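PDB 4ASM: beta-agarase D from Zobellia galactanivorans, which hydrolyses the beta-1,4-galactosidic linkages of agarose at random points along the chain, with retention of anomeric configuration, through its family GH16 catalytic domain. Local coordinates for residues 309-312 against 313-316; 302-305 against 306-309. One frame throughout, in Å; residues are numbered along the deposited sequence.

Contact 1 (309-312 against 313-316)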
ATOM      1  N   LEU A 309       6.057  -6.938  17.185  1.00  9.85           N
ATOM      2  CA  LEU A 309       6.663  -5.651  17.565  1.00 10.17           C
ATOM      3  C   LEU A 309       7.106  -5.621  19.025  1.00 11.15           C
ATOM      4  O   LEU A 309       7.857  -4.711  19.444  1.00 11.70           O
ATOM      5  CB  LEU A 309       5.714  -4.475  17.282  1.00  9.90           C
ATOM      6  CG  LEU A 309       5.219  -4.343  15.836  1.00  8.79           C
ATOM      7  CD1 LEU A 309       4.339  -3.119  15.707  1.00  8.99           C
ATOM      8  CD2 LEU A 309       6.407  -4.289  14.838  1.00  9.12           C
ATOM      9  N   ASN A 310       6.609  -6.591  19.795  1.00 11.99           N
ATOM     10  CA  ASN A 310       6.821  -6.629  21.247  1.00 13.32           C
ATOM     11  C   ASN A 310       6.673  -5.249  21.902  1.00 13.16           C
ATOM     12  O   ASN A 310       7.519  -4.837  22.714  1.00 14.25           O
ATOM     13  CB  ASN A 310       8.191  -7.241  21.578  1.00 13.90           C
ATOM     14  CG  ASN A 310       8.281  -7.682  23.025  1.00 16.18           C
ATOM     15  OD1 ASN A 310       7.278  -8.045  23.637  1.00 18.40           O
ATOM     16  ND2 ASN A 310       9.488  -7.648  23.580  1.00 19.66           N
ATOM     17  N   ASN A 311       5.606  -4.528  21.560  1.00 13.25           N
ATOM     18  CA  ASN A 311       5.480  -3.134  21.964  1.00 13.36           C
ATOM     19  C   ASN A 311       4.080  -2.740  22.418  1.00 13.44           C
ATOM     20  O   ASN A 311       3.751  -1.552  22.461  1.00 14.46           O
ATOM     21  CB  ASN A 311       5.961  -2.202  20.821  1.00 13.19           C
ATOM     22  CG  ASN A 311       4.924  -2.024  19.716  1.00 12.40           C
ATOM     23  OD1 ASN A 311       3.947  -2.777  19.642  1.00 11.41           O
ATOM     24  ND2 ASN A 311       5.144  -1.053  18.840  1.00 12.77           N
ATOM     25  N   GLY A 312       3.258  -3.728  22.751  1.00 13.10           N
ATOM     26  CA  GLY A 312       1.863  -3.437  23.071  1.00 12.81           C
ATOM     27  C   GLY A 312       0.955  -3.506  21.851  1.00 12.40           C
ATOM     28  O   GLY A 312      -0.185  -3.041  21.918  1.00 13.08           O
ATOM     29  N   ARG A 313       1.472  -4.087  20.759  1.00 11.55           N
ATOM     30  CA  ARG A 313       0.704  -4.419  19.532  1.00 11.13           C
ATOM     31  C   ARG A 313       0.140  -3.156  18.902  1.00 11.82           C
ATOM     32  O   ARG A 313      -1.063  -3.021  18.654  1.00 11.61           O
ATOM     33  CB  ARG A 313      -0.386  -5.446  19.837  1.00 10.79           C
ATOM     34  CG  ARG A 313       0.187  -6.699  20.447  1.00 10.70           C
ATOM     35  CD  ARG A 313      -0.928  -7.546  21.028  1.00 10.74           C
ATOM     36  NE  ARG A 313      -0.423  -8.605  21.897  1.00 12.31           N
ATOM     37  CZ  ARG A 313      -0.030  -9.811  21.497  1.00  9.22           C
ATOM     38  NH1 ARG A 313      -0.048 -10.169  20.218  1.00 10.31           N
ATOM     39  NH2 ARG A 313       0.388 -10.692  22.406  1.00 12.75           N
ATOM     40  N   LYS A 314       1.041  -2.225  18.637  1.00 11.68           N
ATOM     41  CA  LYS A 314       0.634  -0.913  18.187  1.00 13.11           C
ATOM     42  C   LYS A 314       1.699  -0.327  17.270  1.00 12.50           C
ATOM     43  O   LYS A 314       2.867  -0.747  17.292  1.00 13.20           O
ATOM     44  CB  LYS A 314       0.363   0.003  19.389  1.00 13.58           C
ATOM     45  CG  LYS A 314       1.577   0.300  20.277  1.00 15.56           C
ATOM     46  CD  LYS A 314       1.180   1.225  21.434  1.00 17.08           C
ATOM     47  CE  LYS A 314       0.747   0.441  22.655  1.00 22.40           C
ATOM     48  NZ  LYS A 314      -0.066   1.258  23.599  1.00 25.66           N
ATOM     49  N   PHE A 315       1.281   0.632  16.460  1.00 11.65           N
ATOM     50  CA  PHE A 315       2.216   1.419  15.686  1.00 11.89           C
ATOM     51  C   PHE A 315       2.873   2.430  16.626  1.00 12.74           C
ATOM     52  O   PHE A 315       2.248   2.946  17.564  1.00 13.92           O
ATOM     53  CB  PHE A 315       1.483   2.120  14.546  1.00 11.71           C
ATOM     54  CG  PHE A 315       0.817   1.175  13.579  1.00 11.33           C
ATOM     55  CD1 PHE A 315       1.584   0.367  12.731  1.00 12.36           C
ATOM     56  CD2 PHE A 315      -0.572   1.094  13.509  1.00 11.34           C
ATOM     57  CE1 PHE A 315       0.976  -0.507  11.833  1.00 10.67           C
ATOM     58  CE2 PHE A 315      -1.204   0.212  12.606  1.00 11.27           C
ATOM     59  CZ  PHE A 315      -0.403  -0.599  11.763  1.00 10.68           C
ATOM     60  N   SER A 316       4.140   2.704  16.393  1.00 11.87           N
ATOM     61  CA  SER A 316       4.853   3.593  17.291  1.00 11.92           C
ATOM     62  C   SER A 316       5.944   4.382  16.591  1.00 11.70           C
ATOM     63  O   SER A 316       6.617   5.189  17.233  1.00 12.46           O
ATOM     64  CB  SER A 316       5.458   2.786  18.447  1.00 11.67           C
ATOM     65  OG  SER A 316       6.379   1.816  17.990  1.00 12.98           O
TER
HETATM   66  O   HOH W   1       3.565  -5.953  19.953  1.00 10.46           O
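Asn311 ND2 is the polar atom held twice here: it gives a hydrogen bond to Lys314 O at 2.8 Å, which lies nearly in the plane of the amide, and a weak one to Ser316 OG at 3.2 Å. The other branch of the same amide works in the reverse sense, OD1 accepting from Lys314 N at 3.1 Å with an N-H...O angle of 162°. Asparagine suits the place because its donor and acceptor together match the N-H and C=O of a single residue. Its CG stands between the backbone N and the carbonyl carbon (chi1 79°), which turns the amide back over the chain that follows. Leu309 CD1 packs against the same carbonyl, 3.2 Å from Lys314 O. Lys314 passes CG and CE by Asn311 O, each at 3.6 Å. Gly312 adopts positive phi (91°), where a CB would collide with Lys314 CE and with the preceding carbonyl oxygen. A water accepts from both Asn311 N and Arg313 N, linking the two segments. Ser316 OG is also bonded to Gln159 on strand 159-166. One side-chain amide thus satisfies both the N-H and the C=O of Lys314 in a surface loop without regular secondary structure.

Contact 2 (302-305 against 306-309)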
ATOM      1  N   VAL A 302      -5.790  -6.989  15.644  1.00  6.61           N
ATOM      2  CA  VAL A 302      -5.831  -6.924  14.183  1.00  7.17           C
ATOM      3  C   VAL A 302      -4.650  -6.107  13.655  1.00  7.16           C
ATOM      4  O   VAL A 302      -4.480  -5.963  12.452  1.00  6.25           O
ATOM      5  CB  VAL A 302      -7.176  -6.350  13.649  1.00  5.91           C
ATOM      6  CG1 VAL A 302      -8.329  -7.299  13.967  1.00  6.21           C
ATOM      7  CG2 VAL A 302      -7.460  -4.951  14.182  1.00  6.90           C
ATOM      8  N   ILE A 303      -3.843  -5.570  14.570  1.00  6.71           N
ATOM      9  CA  ILE A 303      -2.606  -4.860  14.214  1.00  7.20           C
ATOM     10  C   ILE A 303      -1.414  -5.820  14.218  1.00  7.43           C
ATOM     11  O   ILE A 303      -0.728  -5.968  13.215  1.00  7.60           O
ATOM     12  CB  ILE A 303      -2.325  -3.656  15.168  1.00  7.19           C
ATOM     13  CG1 ILE A 303      -3.492  -2.649  15.200  1.00  9.89           C
ATOM     14  CG2 ILE A 303      -0.991  -2.951  14.802  1.00  7.90           C
ATOM     15  CD1 ILE A 303      -3.927  -2.077  13.864  1.00 13.51           C
ATOM     16  N   ASP A 304      -1.209  -6.498  15.354  1.00  7.15           N
ATOM     17  CA  ASP A 304      -0.036  -7.346  15.583  1.00  8.02           C
ATOM     18  C   ASP A 304      -0.486  -8.561  16.420  1.00  7.93           C
ATOM     19  O   ASP A 304      -0.196  -8.628  17.627  1.00  8.20           O
ATOM     20  CB  ASP A 304       1.015  -6.514  16.332  1.00  8.39           C
ATOM     21  CG  ASP A 304       2.331  -7.245  16.532  1.00  8.48           C
ATOM     22  OD1 ASP A 304       2.537  -8.273  15.870  1.00  8.41           O
ATOM     23  OD2 ASP A 304       3.144  -6.743  17.350  1.00  9.60           O
ATOM     24  N   PRO A 305      -1.234  -9.500  15.807  1.00  8.32           N
ATOM     25  CA  PRO A 305      -1.813 -10.613  16.580  1.00  8.75           C
ATOM     26  C   PRO A 305      -0.767 -11.502  17.219  1.00  9.82           C
ATOM     27  O   PRO A 305      -1.070 -12.153  18.226  1.00 10.27           O
ATOM     28  CB  PRO A 305      -2.620 -11.409  15.527  1.00  8.34           C
ATOM     29  CG  PRO A 305      -2.061 -10.994  14.191  1.00  8.64           C
ATOM     30  CD  PRO A 305      -1.628  -9.547  14.391  1.00  8.36           C
ATOM     31  N   PHE A 306       0.430 -11.554  16.629  1.00  9.25           N
ATOM     32  CA  PHE A 306       1.506 -12.456  17.086  1.00  9.45           C
ATOM     33  C   PHE A 306       2.659 -11.757  17.829  1.00 10.25           C
ATOM     34  O   PHE A 306       3.697 -12.376  18.066  1.00 10.76           O
ATOM     35  CB  PHE A 306       1.998 -13.307  15.919  1.00  9.98           C
ATOM     36  CG  PHE A 306       0.887 -13.919  15.129  1.00  9.93           C
ATOM     37  CD1 PHE A 306      -0.080 -14.693  15.764  1.00 11.59           C
ATOM     38  CD2 PHE A 306       0.773 -13.702  13.764  1.00 10.18           C
ATOM     39  CE1 PHE A 306      -1.148 -15.255  15.044  1.00 11.39           C
ATOM     40  CE2 PHE A 306      -0.291 -14.267  13.033  1.00 10.40           C
ATOM     41  CZ  PHE A 306      -1.238 -15.063  13.675  1.00  9.44           C
ATOM     42  N   ASN A 307       2.458 -10.493  18.184  1.00 10.05           N
ATOM     43  CA  ASN A 307       3.390  -9.747  19.033  1.00 10.09           C
ATOM     44  C   ASN A 307       4.756  -9.570  18.395  1.00 10.65           C
ATOM     45  O   ASN A 307       5.793  -9.566  19.086  1.00 10.63           O
ATOM     46  CB  ASN A 307       3.523 -10.423  20.406  1.00 10.24           C
ATOM     47  CG  ASN A 307       4.114  -9.504  21.443  1.00 12.16           C
ATOM     48  OD1 ASN A 307       3.878  -8.299  21.428  1.00 12.33           O
ATOM     49  ND2 ASN A 307       4.909 -10.068  22.357  1.00 16.31           N
ATOM     50  N   TYR A 308       4.767  -9.398  17.074  1.00  9.51           N
ATOM     51  CA  TYR A 308       6.030  -9.231  16.340  1.00  9.65           C
ATOM     52  C   TYR A 308       6.788  -7.979  16.797  1.00 10.03           C
ATOM     53  O   TYR A 308       8.033  -7.951  16.776  1.00 10.39           O
ATOM     54  CB  TYR A 308       5.762  -9.132  14.834  1.00  9.34           C
ATOM     55  CG  TYR A 308       5.339 -10.420  14.166  1.00  8.25           C
ATOM     56  CD1 TYR A 308       5.304 -11.636  14.865  1.00  7.82           C
ATOM     57  CD2 TYR A 308       4.941 -10.420  12.823  1.00  7.01           C
ATOM     58  CE1 TYR A 308       4.888 -12.818  14.227  1.00  8.79           C
ATOM     59  CE2 TYR A 308       4.536 -11.557  12.193  1.00  7.29           C
ATOM     60  CZ  TYR A 308       4.503 -12.773  12.886  1.00  8.42           C
ATOM     61  OH  TYR A 308       4.082 -13.880  12.197  1.00  9.90           O
ATOM     62  N   LEU A 309       6.057  -6.938  17.185  1.00  9.85           N
ATOM     63  CA  LEU A 309       6.663  -5.651  17.565  1.00 10.17           C
ATOM     64  C   LEU A 309       7.106  -5.621  19.025  1.00 11.15           C
ATOM     65  O   LEU A 309       7.857  -4.711  19.444  1.00 11.70           O
ATOM     66  CB  LEU A 309       5.714  -4.475  17.282  1.00  9.90           C
ATOM     67  CG  LEU A 309       5.219  -4.343  15.836  1.00  8.79           C
ATOM     68  CD1 LEU A 309       4.339  -3.119  15.707  1.00  8.99           C
ATOM     69  CD2 LEU A 309       6.407  -4.289  14.838  1.00  9.12           C
TER
HETATM   70  O   HOH W   2       1.585 -10.159  14.270  1.00 10.17           O
HETATM   71  O   HOH W   1       3.565  -5.953  19.953  1.00 10.46           O
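From CB, the Asp304 side chain runs to a carboxylate that accepts the backbone N-H groups of Tyr308 and Leu309, four and five residues on; with chi1 at -175° the group is swung away from its own N and toward those that follow. At the tip, OD1 takes Tyr308 N at 2.8 Å on its syn lone pair, while OD2 takes Leu309 N at 2.9 Å, also from the syn side but 24° out of the carboxylate plane. Each oxygen has a water as well: the one on OD1 in turn accepts from Phe306 N and sits over the face of the Tyr308 ring, and the one on OD2 lies 2.8 Å from Asn307 OD1. The backbone closes a type I turn, Asn307 N bonding to Asp304 O at 3.3 Å. Pro305, whose ring fixes phi at a value suited to the second position of such a turn, sets CG over the Phe306 ring in a CH-pi contact, 4.0 Å from the centroid. With an alanine here in place of Asp304, the amides of Tyr308 and Leu309 would probably lose their acceptors, and the two waters a carboxylate partner. The convergence of N-H groups and waters is likely to stabilise the carboxylate in its charged form.

Overall arrangement
Following the chain from helix 291-297 toward strand 320-326, contact 2 comes first and closes the loop from Asp304 to Leu309; contact 1 then closes the next, from Asn311 to Ser316. The two follow in series rather than nest, sharing Leu309 between their segments, and their centres are about 7 Å apart. The path folds back on itself, for Arg313 NH1 of contact 1 bonds to Asp304 O of contact 2, while NH2 reaches Thr270 O, and one water serves both loops. Contact 2 packs Tyr308 on strands 183-191 and 197-199; Leu309 and Asn311 of contact 1 touch Gln159 on strand 159-166. The Leu309 side chain lies about 8 Å from that of Arg192, a probable substrate-binding residue, which is consistent with this loop lying near the agarose-binding cleft.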